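TssK C (Escherichia coli, PDB 5M2Y) serves as a baseplate component of the type VI secretion system, and through this C-terminal domain probably binds the membrane complex. Local coordinates at residues A[1-6]-A[123-128]; A[70-75]-A[89-94]. All blocks are in the same frame, centred on the assembly; numbering follows the deposited sequence.

Interaction 1: residues A[1-6]-A[123-128]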
# COMPACT_ATOMS: atom_id res chain seq x y z
N SER A 1 12.90 10.26 9.34
CA SER A 1 13.89 9.72 8.42
C SER A 1 13.57 10.09 6.98
O SER A 1 12.74 10.95 6.75
CB SER A 1 14.05 8.20 8.60
OG SER A 1 13.64 7.73 9.89
N ARG A 2 14.28 9.51 6.01
CA ARG A 2 13.93 9.83 4.64
C ARG A 2 12.75 9.01 4.17
O ARG A 2 12.61 7.88 4.53
CB ARG A 2 15.08 9.93 3.65
CG ARG A 2 15.81 8.70 3.34
CD ARG A 2 17.30 8.93 3.53
NE ARG A 2 17.77 7.87 4.40
CZ ARG A 2 18.51 6.87 3.99
NH1 ARG A 2 18.90 6.83 2.73
NH2 ARG A 2 18.85 5.93 4.83
N VAL A 3 11.93 9.67 3.39
CA VAL A 3 10.70 9.20 2.80
C VAL A 3 10.84 9.09 1.30
O VAL A 3 11.31 10.01 0.63
CB VAL A 3 9.49 10.09 3.18
CG1 VAL A 3 8.18 9.43 2.77
CG2 VAL A 3 9.48 10.40 4.66
N VAL A 4 10.42 7.94 0.79
CA VAL A 4 10.45 7.60 -0.61
C VAL A 4 9.00 7.46 -1.05
O VAL A 4 8.29 6.59 -0.55
CB VAL A 4 11.26 6.30 -0.89
CG1 VAL A 4 11.29 5.95 -2.37
CG2 VAL A 4 12.68 6.42 -0.38
N PHE A 5 8.56 8.36 -1.95
CA PHE A 5 7.23 8.33 -2.52
C PHE A 5 7.28 7.29 -3.66
O PHE A 5 8.17 7.37 -4.52
CB PHE A 5 6.84 9.72 -3.05
CG PHE A 5 5.50 9.80 -3.73
CD1 PHE A 5 4.36 10.11 -3.00
CD2 PHE A 5 5.38 9.62 -5.10
CE1 PHE A 5 3.12 10.20 -3.63
CE2 PHE A 5 4.14 9.70 -5.73
CZ PHE A 5 3.02 10.00 -5.00
N ILE A 6 6.36 6.31 -3.63
CA ILE A 6 6.28 5.28 -4.66
C ILE A 6 5.07 5.58 -5.49
O ILE A 6 3.96 5.50 -5.00
CB ILE A 6 6.31 3.82 -4.09
CG1 ILE A 6 7.68 3.51 -3.48
CG2 ILE A 6 6.01 2.77 -5.17
CD1 ILE A 6 7.59 3.20 -2.08
N GLU A 123 -1.82 6.68 -2.36
CA GLU A 123 -0.44 7.11 -2.47
C GLU A 123 0.37 6.20 -1.54
O GLU A 123 -0.10 5.89 -0.44
CB GLU A 123 -0.26 8.60 -2.16
CG GLU A 123 -0.87 9.50 -3.22
CD GLU A 123 -0.54 10.98 -3.09
OE1 GLU A 123 -0.15 11.42 -2.00
OE2 GLU A 123 -0.69 11.70 -4.11
N LEU A 124 1.54 5.70 -2.01
CA LEU A 124 2.37 4.80 -1.21
C LEU A 124 3.68 5.50 -0.89
O LEU A 124 4.29 6.10 -1.77
CB LEU A 124 2.62 3.49 -1.97
CG LEU A 124 3.52 2.43 -1.31
CD1 LEU A 124 2.86 1.81 -0.09
CD2 LEU A 124 3.87 1.34 -2.31
N PHE A 125 4.04 5.48 0.40
CA PHE A 125 5.27 6.06 0.96
C PHE A 125 6.04 4.96 1.69
O PHE A 125 5.45 4.11 2.35
CB PHE A 125 4.94 7.14 2.00
CG PHE A 125 4.20 8.36 1.52
CD1 PHE A 125 2.81 8.39 1.50
CD2 PHE A 125 4.89 9.50 1.13
CE1 PHE A 125 2.13 9.52 1.05
CE2 PHE A 125 4.21 10.63 0.69
CZ PHE A 125 2.83 10.64 0.65
N ALA A 126 7.37 5.00 1.60
CA ALA A 126 8.26 4.12 2.34
C ALA A 126 9.15 5.01 3.20
O ALA A 126 9.63 6.05 2.73
CB ALA A 126 9.11 3.26 1.42
N VAL A 127 9.31 4.62 4.44
CA VAL A 127 10.16 5.34 5.34
C VAL A 127 11.38 4.47 5.50
O VAL A 127 11.28 3.37 5.89
CB VAL A 127 9.48 5.62 6.66
CG1 VAL A 127 10.42 6.26 7.65
CG2 VAL A 127 8.30 6.52 6.44
N LEU A 128 12.53 5.00 5.13
CA LEU A 128 13.75 4.23 5.24
C LEU A 128 14.21 4.08 6.68
O LEU A 128 14.22 5.01 7.43
CB LEU A 128 14.85 4.83 4.37
CG LEU A 128 14.47 5.02 2.93
CD1 LEU A 128 15.53 5.67 2.07
CD2 LEU A 128 14.01 3.73 2.30
O HOH W 1 2.05 7.13 -4.39
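Phe-5 and Phe-125 meet in an edge-to-face (T-shaped) stack: CD1 of Phe-5 comes within 3.7 Å of CE2 of Phe-125, and the ring planes stand 79° apart. With CG trans to the backbone N (chi1 178°), the Phe-5 ring leans over the neighbouring strand, where its CE1 edge also abuts the Glu-123 carboxylate. Val-3 CG1 packs on the same Phe-125 ring, 3.7 Å from CD2, a branched residue suited to an extended strand. On the reverse face, Ile-6 CD1 lies 3.8 Å from Ala-126 CB, whose small methyl leaves room for the longer isoleucine branch, while Val-4 CG2 rests on Leu-128 CD1. Beneath these side chains the antiparallel backbones are joined by Val-4 and Ala-126, which exchange two bonds, each 2.8 Å from N to O, and by Leu-128 N to Arg-2 O at 2.9 Å. At the far end a water bridges the backbones, donating to Ile-6 O and accepting from Leu-124 N. Across its other edge, strand 121-128 bonds through Glu-123, Phe-125 and Val-127 to strand 28-35, whose Phe-30 touches both Ile-6 and Ala-126; strand 121-128 thus lies between strands 3-11 and 28-35.

Interaction 2: residues A[70-75]-A[89-94]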
# COMPACT_ATOMS: atom_id res chain seq x y z
N VAL A 70 -0.04 -9.59 4.56
CA VAL A 70 -0.15 -8.14 4.48
C VAL A 70 -1.31 -7.74 5.39
O VAL A 70 -2.45 -8.13 5.13
CB VAL A 70 -0.32 -7.64 3.04
CG1 VAL A 70 -0.38 -6.11 2.99
CG2 VAL A 70 0.79 -8.16 2.14
N ILE A 71 -1.00 -7.03 6.48
CA ILE A 71 -2.03 -6.56 7.40
C ILE A 71 -2.03 -5.05 7.28
O ILE A 71 -1.01 -4.42 7.50
CB ILE A 71 -1.83 -7.03 8.86
CG1 ILE A 71 -1.75 -8.55 8.95
CG2 ILE A 71 -2.96 -6.50 9.75
CD1 ILE A 71 -1.17 -9.08 10.28
N ILE A 72 -3.17 -4.49 6.90
CA ILE A 72 -3.33 -3.05 6.76
C ILE A 72 -3.86 -2.54 8.09
O ILE A 72 -4.90 -2.97 8.55
CB ILE A 72 -4.24 -2.72 5.55
CG1 ILE A 72 -3.57 -3.18 4.24
CG2 ILE A 72 -4.56 -1.22 5.51
CD1 ILE A 72 -4.46 -3.13 2.99
N ARG A 73 -3.09 -1.66 8.73
CA ARG A 73 -3.51 -1.12 10.03
C ARG A 73 -3.72 0.38 9.97
O ARG A 73 -2.81 1.10 9.53
CB ARG A 73 -2.47 -1.42 11.12
CG ARG A 73 -2.10 -2.87 11.26
CD ARG A 73 -1.39 -3.12 12.57
NE ARG A 73 -0.84 -4.47 12.64
CZ ARG A 73 -1.51 -5.51 13.11
NH1 ARG A 73 -2.74 -5.38 13.56
NH2 ARG A 73 -0.93 -6.71 13.13
N PRO A 74 -4.88 0.89 10.45
CA PRO A 74 -5.06 2.34 10.47
C PRO A 74 -4.10 2.96 11.48
O PRO A 74 -3.85 2.38 12.53
CB PRO A 74 -6.53 2.51 10.87
CG PRO A 74 -6.85 1.32 11.64
CD PRO A 74 -6.05 0.20 11.03
N VAL A 75 -3.50 4.08 11.11
CA VAL A 75 -2.55 4.78 11.96
C VAL A 75 -3.02 6.22 12.17
O VAL A 75 -3.75 6.77 11.34
CB VAL A 75 -1.08 4.74 11.46
CG1 VAL A 75 -0.52 3.31 11.45
CG2 VAL A 75 -0.97 5.35 10.07
N GLN A 89 -6.85 9.33 5.08
CA GLN A 89 -6.71 8.31 6.10
C GLN A 89 -5.41 7.60 5.82
O GLN A 89 -5.09 7.34 4.65
CB GLN A 89 -7.87 7.33 6.03
CG GLN A 89 -9.20 7.94 6.49
CD GLN A 89 -9.25 8.32 7.95
OE1 GLN A 89 -8.61 7.70 8.81
NE2 GLN A 89 -10.08 9.30 8.27
N TYR A 90 -4.63 7.33 6.87
CA TYR A 90 -3.33 6.70 6.75
C TYR A 90 -3.32 5.30 7.31
O TYR A 90 -4.02 5.01 8.28
CB TYR A 90 -2.22 7.58 7.36
CG TYR A 90 -2.15 8.93 6.67
CD1 TYR A 90 -2.98 9.98 7.06
CD2 TYR A 90 -1.30 9.14 5.61
CE1 TYR A 90 -2.94 11.21 6.40
CE2 TYR A 90 -1.26 10.36 4.94
CZ TYR A 90 -2.08 11.39 5.35
OH TYR A 90 -2.06 12.60 4.69
N PHE A 91 -2.59 4.41 6.64
CA PHE A 91 -2.51 3.01 7.03
C PHE A 91 -1.11 2.48 6.89
O PHE A 91 -0.44 2.77 5.91
CB PHE A 91 -3.45 2.15 6.16
CG PHE A 91 -4.89 2.59 6.13
CD1 PHE A 91 -5.32 3.56 5.23
CD2 PHE A 91 -5.83 2.05 7.00
CE1 PHE A 91 -6.65 3.99 5.23
CE2 PHE A 91 -7.16 2.48 6.99
CZ PHE A 91 -7.57 3.45 6.11
N ALA A 92 -0.68 1.69 7.84
CA ALA A 92 0.61 1.04 7.76
C ALA A 92 0.44 -0.32 7.14
O ALA A 92 -0.57 -0.98 7.35
CB ALA A 92 1.20 0.86 9.15
N LEU A 93 1.44 -0.75 6.37
CA LEU A 93 1.46 -2.10 5.84
C LEU A 93 2.32 -2.92 6.80
O LEU A 93 3.52 -2.70 6.92
CB LEU A 93 2.04 -2.16 4.42
CG LEU A 93 1.31 -1.39 3.32
CD1 LEU A 93 1.96 -1.67 1.99
CD2 LEU A 93 -0.18 -1.74 3.27
N ASP A 94 1.66 -3.80 7.56
CA ASP A 94 2.34 -4.67 8.50
C ASP A 94 2.64 -5.93 7.68
O ASP A 94 1.76 -6.76 7.46
CB ASP A 94 1.46 -4.97 9.73
CG ASP A 94 2.18 -5.70 10.85
OD1 ASP A 94 3.33 -6.14 10.64
OD2 ASP A 94 1.58 -5.87 11.93
O HOH W 2 -5.27 8.28 9.55
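Arg-73 and Asp-94 form a salt bridge across two antiparallel strands. NE and NH2 of Arg-73 approach side-on and converge on one carboxylate oxygen, each 2.9 Å from Asp-94 OD2, which lies in the guanidinium plane. NE uses the anti lone pair of OD2; NH2 meets that side 26° out of the carboxylate plane. The arginine chain, extended from CG to NE, runs back along its own strand, so that one guanidinium face lies over Ile-71 CG2. Asp-94 turns CG trans to its backbone N (chi1 -171°), bringing the acid up to these donors. The pairing lets two charged residues share a largely solvent-facing side of the sheet.

Two reciprocal pairs of backbone bonds join the strands, Ile-71 with Asp-94 and Arg-73 with Ala-92; Ala-92 N reaches Arg-73 O at 2.8 Å. Proline has no N-H to give, and Pro-74 suits a non-hydrogen-bonded position, opposite Phe-91. Next to it, Val-75 N also reaches Tyr-90 O, in a looser pair, and a water accepts from Tyr-90 N and lies within hydrogen-bonding reach of Val-75 O.

Apolar contacts form on both faces. Ile-72 CG2 packs 3.6 Å from Phe-91 CB, and its CG1 lies beside Leu-93 CD2. Pro-74 CB is 3.9 Å from Phe-91 CE2. On the face of the salt bridge, Val-75 CG1 meets the methyl of Ala-92, and its CG2 meets Tyr-90 CB. Phe-91 continues to the ring of Phe-47 in helix 40-50. This is a twisted antiparallel beta hairpin with a long connection, at the margin of a sheet with a helix packed on one face.

In the fold
Interactions 1 and 2 belong to one antiparallel sheet, with centres about 14 Å apart. Strand 28-35 lies between them, bonded to strand 121-128 on one edge and strand 89-95 on the other, and the two contacts also touch directly through Leu-124 and Leu-93. Along the chain, interaction 1 joins the first and last strands, whereas both segments of interaction 2 fall in between and are linked by only 13 residues. The long-range pairing therefore brings the two ends of this fragment together inside the sheet, and the more local pairing adds strand 70-75 as an outermost strand of the chain. Together they help form one compact C-terminal domain of TssK.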